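Local coordinates for protein methylaspartate ammonia-lyase (Citrobacter amalonaticus, PDB 1KKR) that catalyses the magnesium-dependent, reversible anti elimination of ammonia from (2S,3S)-3-methyl-L-aspartate to give mesaconate, at residues Ala195-Val200 and Ile237-Thr242; Glu273-Ala278 and Val302-Asp307. One frame throughout, in Å; residues are numbered along the deposited sequence.

Interaction 1: residues Ala195-Val200 and Ile237-Thr242; sequences ALINNV and IDVYGT. With MG (magnesium ion), chain C; 2AS ((2S,3S)-3-methyl-aspartic acid), chain E.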
loop_
_atom_site.group_PDB
_atom_site.type_symbol
_atom_site.label_atom_id
_atom_site.label_comp_id
_atom_site.label_asym_id
_atom_site.label_seq_id
_atom_site.Cartn_x
_atom_site.Cartn_y
_atom_site.Cartn_z
ATOM N N ALA A 195 10.096 -14.634 -5.425
ATOM C CA ALA A 195 10.224 -14.980 -6.849
ATOM C C ALA A 195 9.108 -15.781 -7.477
ATOM O O ALA A 195 9.138 -15.978 -8.691
ATOM C CB ALA A 195 11.613 -15.598 -7.200
ATOM N N LEU A 196 8.126 -16.219 -6.692
ATOM C CA LEU A 196 6.954 -16.878 -7.262
ATOM C C LEU A 196 7.342 -17.974 -8.286
ATOM O O LEU A 196 6.858 -17.996 -9.438
ATOM C CB LEU A 196 5.994 -15.832 -7.852
ATOM C CG LEU A 196 4.581 -16.382 -8.076
ATOM C CD1 LEU A 196 3.879 -16.834 -6.806
ATOM C CD2 LEU A 196 3.761 -15.329 -8.708
ATOM N N ILE A 197 8.195 -18.906 -7.838
ATOM C CA ILE A 197 8.681 -19.964 -8.708
ATOM C C ILE A 197 7.622 -21.079 -8.641
ATOM O O ILE A 197 7.758 -22.049 -7.913
ATOM C CB ILE A 197 10.110 -20.402 -8.277
ATOM C CG1 ILE A 197 11.081 -19.205 -8.333
ATOM C CG2 ILE A 197 10.592 -21.530 -9.134
ATOM C CD1 ILE A 197 11.381 -18.711 -9.705
ATOM N N ASN A 198 6.536 -20.906 -9.391
ATOM C CA ASN A 198 5.340 -21.755 -9.191
ATOM C C ASN A 198 4.855 -22.584 -10.379
ATOM O O ASN A 198 3.747 -23.093 -10.349
ATOM C CB ASN A 198 4.179 -20.878 -8.683
ATOM C CG ASN A 198 3.648 -19.901 -9.750
ATOM O OD1 ASN A 198 4.197 -19.781 -10.845
ATOM N ND2 ASN A 198 2.572 -19.205 -9.419
ATOM N N ASN A 199 5.693 -22.699 -11.395
ATOM C CA ASN A 199 5.447 -23.462 -12.613
ATOM C C ASN A 199 6.739 -24.209 -12.963
ATOM O O ASN A 199 7.827 -23.585 -13.059
ATOM C CB ASN A 199 5.093 -22.529 -13.811
ATOM C CG ASN A 199 4.905 -23.292 -15.086
ATOM O OD1 ASN A 199 5.878 -23.758 -15.678
ATOM N ND2 ASN A 199 3.633 -23.503 -15.489
ATOM N N VAL A 200 6.606 -25.494 -13.279
ATOM C CA VAL A 200 7.753 -26.326 -13.571
ATOM C C VAL A 200 8.476 -25.997 -14.875
ATOM O O VAL A 200 9.704 -25.834 -14.907
ATOM C CB VAL A 200 7.392 -27.807 -13.608
ATOM C CG1 VAL A 200 8.620 -28.605 -14.091
ATOM C CG2 VAL A 200 6.928 -28.336 -12.223
ATOM N N ILE A 237 13.267 -17.928 -1.560
ATOM C CA ILE A 237 12.603 -18.208 -2.796
ATOM C C ILE A 237 11.598 -19.337 -2.592
ATOM O O ILE A 237 11.918 -20.385 -2.086
ATOM C CB ILE A 237 13.635 -18.624 -3.868
ATOM C CG1 ILE A 237 14.392 -17.427 -4.410
ATOM C CG2 ILE A 237 12.923 -19.210 -5.093
ATOM C CD1 ILE A 237 15.615 -17.815 -5.252
ATOM N N ASP A 238 10.360 -19.074 -2.974
ATOM C CA ASP A 238 9.271 -20.016 -2.790
ATOM C C ASP A 238 9.045 -20.767 -4.069
ATOM O O ASP A 238 8.852 -20.166 -5.129
ATOM C CB ASP A 238 8.014 -19.241 -2.390
ATOM C CG ASP A 238 6.896 -20.124 -1.859
ATOM O OD1 ASP A 238 6.834 -21.353 -2.112
ATOM O OD2 ASP A 238 5.999 -19.607 -1.171
ATOM N N VAL A 239 9.140 -22.087 -3.977
ATOM C CA VAL A 239 9.013 -22.937 -5.174
ATOM C C VAL A 239 7.670 -23.700 -5.300
ATOM O O VAL A 239 7.497 -24.522 -6.228
ATOM C CB VAL A 239 10.181 -23.923 -5.354
ATOM C CG1 VAL A 239 11.497 -23.199 -5.538
ATOM C CG2 VAL A 239 10.261 -24.839 -4.225
ATOM N N TYR A 240 6.759 -23.452 -4.358
ATOM C CA TYR A 240 5.378 -23.871 -4.499
ATOM C C TYR A 240 5.309 -25.348 -4.896
ATOM O O TYR A 240 4.461 -25.797 -5.679
ATOM C CB TYR A 240 4.763 -22.923 -5.531
ATOM C CG TYR A 240 3.265 -22.805 -5.540
ATOM C CD1 TYR A 240 2.559 -23.082 -6.713
ATOM C CD2 TYR A 240 2.536 -22.419 -4.412
ATOM C CE1 TYR A 240 1.175 -23.000 -6.783
ATOM C CE2 TYR A 240 1.121 -22.339 -4.472
ATOM C CZ TYR A 240 0.453 -22.626 -5.686
ATOM O OH TYR A 240 -0.930 -22.556 -5.865
ATOM N N GLY A 241 6.230 -26.111 -4.334
ATOM C CA GLY A 241 6.177 -27.546 -4.465
ATOM C C GLY A 241 6.849 -28.135 -5.692
ATOM O O GLY A 241 6.992 -29.352 -5.775
ATOM N N THR A 242 7.262 -27.298 -6.635
ATOM C CA THR A 242 7.692 -27.803 -7.939
ATOM C C THR A 242 8.938 -28.700 -7.932
ATOM O O THR A 242 9.159 -29.468 -8.865
ATOM C CB THR A 242 7.928 -26.611 -8.882
ATOM O OG1 THR A 242 8.913 -25.728 -8.316
ATOM C CG2 THR A 242 6.700 -25.779 -9.019
HETATM MG MG MG C . 4.761 -20.052 0.415
HETATM C C 2AS E . 0.637 -14.628 -0.614
HETATM O O 2AS E . 0.776 -13.417 -0.813
HETATM C CA 2AS E . 1.709 -15.653 -1.040
HETATM N N 2AS E . 2.566 -15.189 -2.149
HETATM C CB 2AS E . 2.494 -16.151 0.214
HETATM C CG 2AS E . 3.410 -17.309 -0.123
HETATM O OD1 2AS E . 3.866 -18.066 0.732
HETATM C C4 2AS E . 3.345 -15.129 0.965
HETATM O OD2 2AS E . 3.656 -17.503 -1.299
HETATM O OXT 2AS E . -0.390 -15.012 -0.048
HETATM O O HOH W 1 5.155 -22.095 -0.116
HETATM O O HOH W 2 3.261 -20.723 -0.927
#

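Interaction 2: residues Glu273-Ala278 and Val302-Asp307; sequences EGPVDA and VKIVAD. With MG (magnesium ion), chain C; 2AS ((2S,3S)-3-methyl-aspartic acid), chain E.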
loop_
_atom_site.group_PDB
_atom_site.type_symbol
_atom_site.label_atom_id
_atom_site.label_comp_id
_atom_site.label_asym_id
_atom_site.label_seq_id
_atom_site.Cartn_x
_atom_site.Cartn_y
_atom_site.Cartn_z
ATOM N N GLU A 273 11.581 -22.192 0.158
ATOM C CA GLU A 273 10.283 -22.414 0.786
ATOM C C GLU A 273 9.486 -23.339 -0.107
ATOM O O GLU A 273 9.516 -23.220 -1.344
ATOM C CB GLU A 273 9.544 -21.076 0.972
ATOM C CG GLU A 273 8.106 -21.198 1.476
ATOM C CD GLU A 273 7.436 -19.903 1.888
ATOM O OE1 GLU A 273 8.116 -18.887 2.067
ATOM O OE2 GLU A 273 6.205 -19.925 2.108
ATOM N N GLY A 274 8.784 -24.251 0.552
ATOM C CA GLY A 274 7.814 -25.149 -0.049
ATOM C C GLY A 274 8.359 -26.074 -1.103
ATOM O O GLY A 274 7.835 -26.166 -2.207
ATOM N N PRO A 275 9.458 -26.720 -0.790
ATOM C CA PRO A 275 10.136 -27.515 -1.780
ATOM C C PRO A 275 9.267 -28.617 -2.393
ATOM O O PRO A 275 9.415 -28.872 -3.609
ATOM C CB PRO A 275 11.318 -28.091 -0.979
ATOM C CG PRO A 275 10.878 -28.095 0.446
ATOM C CD PRO A 275 10.203 -26.727 0.483
ATOM N N VAL A 276 8.446 -29.271 -1.575
ATOM C CA VAL A 276 7.568 -30.334 -2.044
ATOM C C VAL A 276 6.178 -30.052 -1.472
ATOM O O VAL A 276 6.005 -29.181 -0.605
ATOM C CB VAL A 276 7.994 -31.754 -1.606
ATOM C CG1 VAL A 276 9.417 -32.056 -1.932
ATOM C CG2 VAL A 276 7.886 -31.895 -0.127
ATOM N N ASP A 277 5.187 -30.767 -1.993
ATOM C CA ASP A 277 3.815 -30.737 -1.482
ATOM C C ASP A 277 3.336 -32.190 -1.631
ATOM O O ASP A 277 3.005 -32.632 -2.720
ATOM C CB ASP A 277 2.914 -29.784 -2.258
ATOM C CG ASP A 277 1.509 -29.712 -1.681
ATOM O OD1 ASP A 277 1.132 -30.523 -0.806
ATOM O OD2 ASP A 277 0.697 -28.865 -2.059
ATOM N N ALA A 278 3.477 -32.954 -0.558
ATOM C CA ALA A 278 3.092 -34.357 -0.486
ATOM C C ALA A 278 1.544 -34.548 -0.441
ATOM O O ALA A 278 1.064 -35.663 -0.417
ATOM C CB ALA A 278 3.744 -34.963 0.778
ATOM N N VAL A 302 22.126 -24.598 2.907
ATOM C CA VAL A 302 20.845 -24.111 2.396
ATOM C C VAL A 302 19.747 -24.524 3.343
ATOM O O VAL A 302 19.792 -25.601 3.854
ATOM C CB VAL A 302 20.597 -24.634 0.974
ATOM C CG1 VAL A 302 19.199 -24.187 0.484
ATOM C CG2 VAL A 302 21.672 -24.053 0.017
ATOM N N LYS A 303 18.783 -23.666 3.635
ATOM C CA LYS A 303 17.717 -24.058 4.561
ATOM C C LYS A 303 16.363 -24.192 3.841
ATOM O O LYS A 303 16.117 -23.605 2.763
ATOM C CB LYS A 303 17.593 -23.048 5.716
ATOM C CG LYS A 303 18.703 -23.073 6.814
ATOM C CD LYS A 303 18.436 -21.931 7.793
ATOM C CE LYS A 303 19.490 -21.779 8.971
ATOM N NZ LYS A 303 19.869 -20.321 9.226
ATOM N N ILE A 304 15.462 -24.930 4.452
ATOM C CA ILE A 304 14.141 -25.049 3.880
ATOM C C ILE A 304 13.060 -24.584 4.839
ATOM O O ILE A 304 13.172 -24.702 6.061
ATOM C CB ILE A 304 13.802 -26.485 3.399
ATOM C CG1 ILE A 304 13.733 -27.450 4.563
ATOM C CG2 ILE A 304 14.669 -26.869 2.193
ATOM C CD1 ILE A 304 13.130 -28.799 4.135
ATOM N N VAL A 305 11.999 -24.096 4.222
ATOM C CA VAL A 305 10.861 -23.508 4.898
ATOM C C VAL A 305 9.516 -24.203 4.571
ATOM O O VAL A 305 9.115 -24.283 3.410
ATOM C CB VAL A 305 10.653 -22.032 4.452
ATOM C CG1 VAL A 305 9.527 -21.375 5.273
ATOM C CG2 VAL A 305 11.936 -21.186 4.524
ATOM N N ALA A 306 8.804 -24.635 5.610
ATOM C CA ALA A 306 7.442 -25.159 5.475
ATOM C C ALA A 306 6.447 -24.052 5.235
ATOM O O ALA A 306 6.621 -22.949 5.738
ATOM C CB ALA A 306 7.063 -25.894 6.728
ATOM N N ASP A 307 5.395 -24.320 4.463
ATOM C CA ASP A 307 4.280 -23.370 4.388
ATOM C C ASP A 307 2.984 -24.146 4.233
ATOM O O ASP A 307 2.224 -24.273 5.182
ATOM C CB ASP A 307 4.543 -22.366 3.257
ATOM C CG ASP A 307 3.370 -21.409 2.967
ATOM O OD1 ASP A 307 2.441 -21.242 3.781
ATOM O OD2 ASP A 307 3.343 -20.721 1.921
HETATM MG MG MG C . 4.761 -20.052 0.415
HETATM C C 2AS E . 0.637 -14.628 -0.614
HETATM O O 2AS E . 0.776 -13.417 -0.813
HETATM C CA 2AS E . 1.709 -15.653 -1.040
HETATM N N 2AS E . 2.566 -15.189 -2.149
HETATM C CB 2AS E . 2.494 -16.151 0.214
HETATM C CG 2AS E . 3.410 -17.309 -0.123
HETATM O OD1 2AS E . 3.866 -18.066 0.732
HETATM C C4 2AS E . 3.345 -15.129 0.965
HETATM O OD2 2AS E . 3.656 -17.503 -1.299
HETATM O OXT 2AS E . -0.390 -15.012 -0.048
HETATM O O HOH W 2 3.261 -20.723 -0.927
HETATM O O HOH W 1 5.155 -22.095 -0.116
#

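Interaction 1: residues Ala195-Val200 and Ile237-Thr242
Ile197 and Asp238 are joined by the one hydrogen bond between the segments: Ile197 N reaches Asp238 O at 3.1 Å, lying almost on the extension of the carbonyl, although the bond bends to 142° at the hydrogen. The carbonyl oxygen of the same residue, Ile197 O, faces the next residue of the other segment, where Val239 CA offers a C-H at 3.1 Å while the two carbonyl oxygens, being both acceptors, merely lie close. The branches of Ile197 divide their contacts. Its CG1 packs on Ile237 CG2 at 3.7 Å, and its CG2 approaches Val239 CG1 at 4.1 Å. Further along, Asn198 CB rests obliquely against the Tyr240 ring, 3.4 Å from CD1, and Val200 CG2 slides past Thr242.

Turns shape both segments: Ile197 centres an inverse gamma turn, and 238-242 holds two more. Asp238 has CG anti to N (chi1 -167°), which carries OD2 to within 2.1 Å of magnesium; OD1 accepts from water 1 and, 29° out of the carboxylate plane, from Tyr240 N at 3.1 Å, an Asx turn. It overlaps a type I' turn from Val239 to Thr242, in which Val239 O accepts from both N and OG1 of Thr242.

Asp238 ends strand 234-238, between strands 191-194 and 270-273, while helix 209-225 packs on Ala195, Ile237 and Val239, and helix 242-246 meets Val200.

Interaction 2: residues Glu273-Ala278 and Val302-Asp307
Val305 O is approached twice by the chain at Glu273-Gly274. Gly274 N donates to it at 2.9 Å in a nearly straight bond, 174° at the hydrogen, and Glu273 CA adds a C-H contact at 3.4 Å. Pro275 CD lies farther out beside the same oxygen. The backbone of Gly274 has a positive phi, a conformation that favours glycine, just where the chain leaves its strand.

Glu273 and Val305 form a parallel beta bridge with their CA atoms 4.3 Å apart, and their side chains leave the sheet on the same face. Glu273 CB therefore sits 3.8 Å from Val305 CB, and Val305 CG1 comes near Glu273 CG. This is the pairing of neighbouring strands in the TIM-barrel domain of the enolase superfamily, where metal-binding carboxylates sit at the C-terminal ends of the strands.

From this base Glu273 runs out extended, CG anti to N (chi1 173°), and Asp307 adopts the same first torsion one residue beyond the end of its strand. The two side chains cross with carboxylate planes 71° apart. Glu273 OE2 and Asp307 OD2 come within 3.0 Å of each other because both bind magnesium, each at 2.2 Å from the ion, whose charge would offset the repulsion between the oxygens. The second oxygens have separate partners: Glu273 OE1 is hydrogen-bonded to His236, and Asp307 OD1 forms a salt bridge with Lys331, the proton acceptor.

At the other end of the contact, Pro275 CG touches Ile304 CG2 loosely at 4.4 Å. Helix 281-297 lies over both residues, with Leu288 against Pro275 and Thr292 against Ile304.

In the fold
Interactions 1 and 2 adjoin along one barrel sheet, their centres about 10 Å apart, and meet at and just past the strand ends: Val239 N lies 2.9 Å from Glu273 O and Gly241 N 2.7 Å from Gly274 O, both probable hydrogen bonds. Together they supply three carboxylate ligands to one magnesium. The coordinates give a near-octahedral site: Asp238 OD2 stands opposite Asp307 OD2, Glu273 OE2 opposite water 2, and substrate OD1 opposite water 1. Substrate OD1 is 2.2 Å from the metal, so the ion ties both contacts to the bound 3-methylaspartate. His194, just before 195-200, hydrogen-bonds the ligand, as do Gln172, Gln329, Thr360 and Cys361; Lys331 lies beside Asp307.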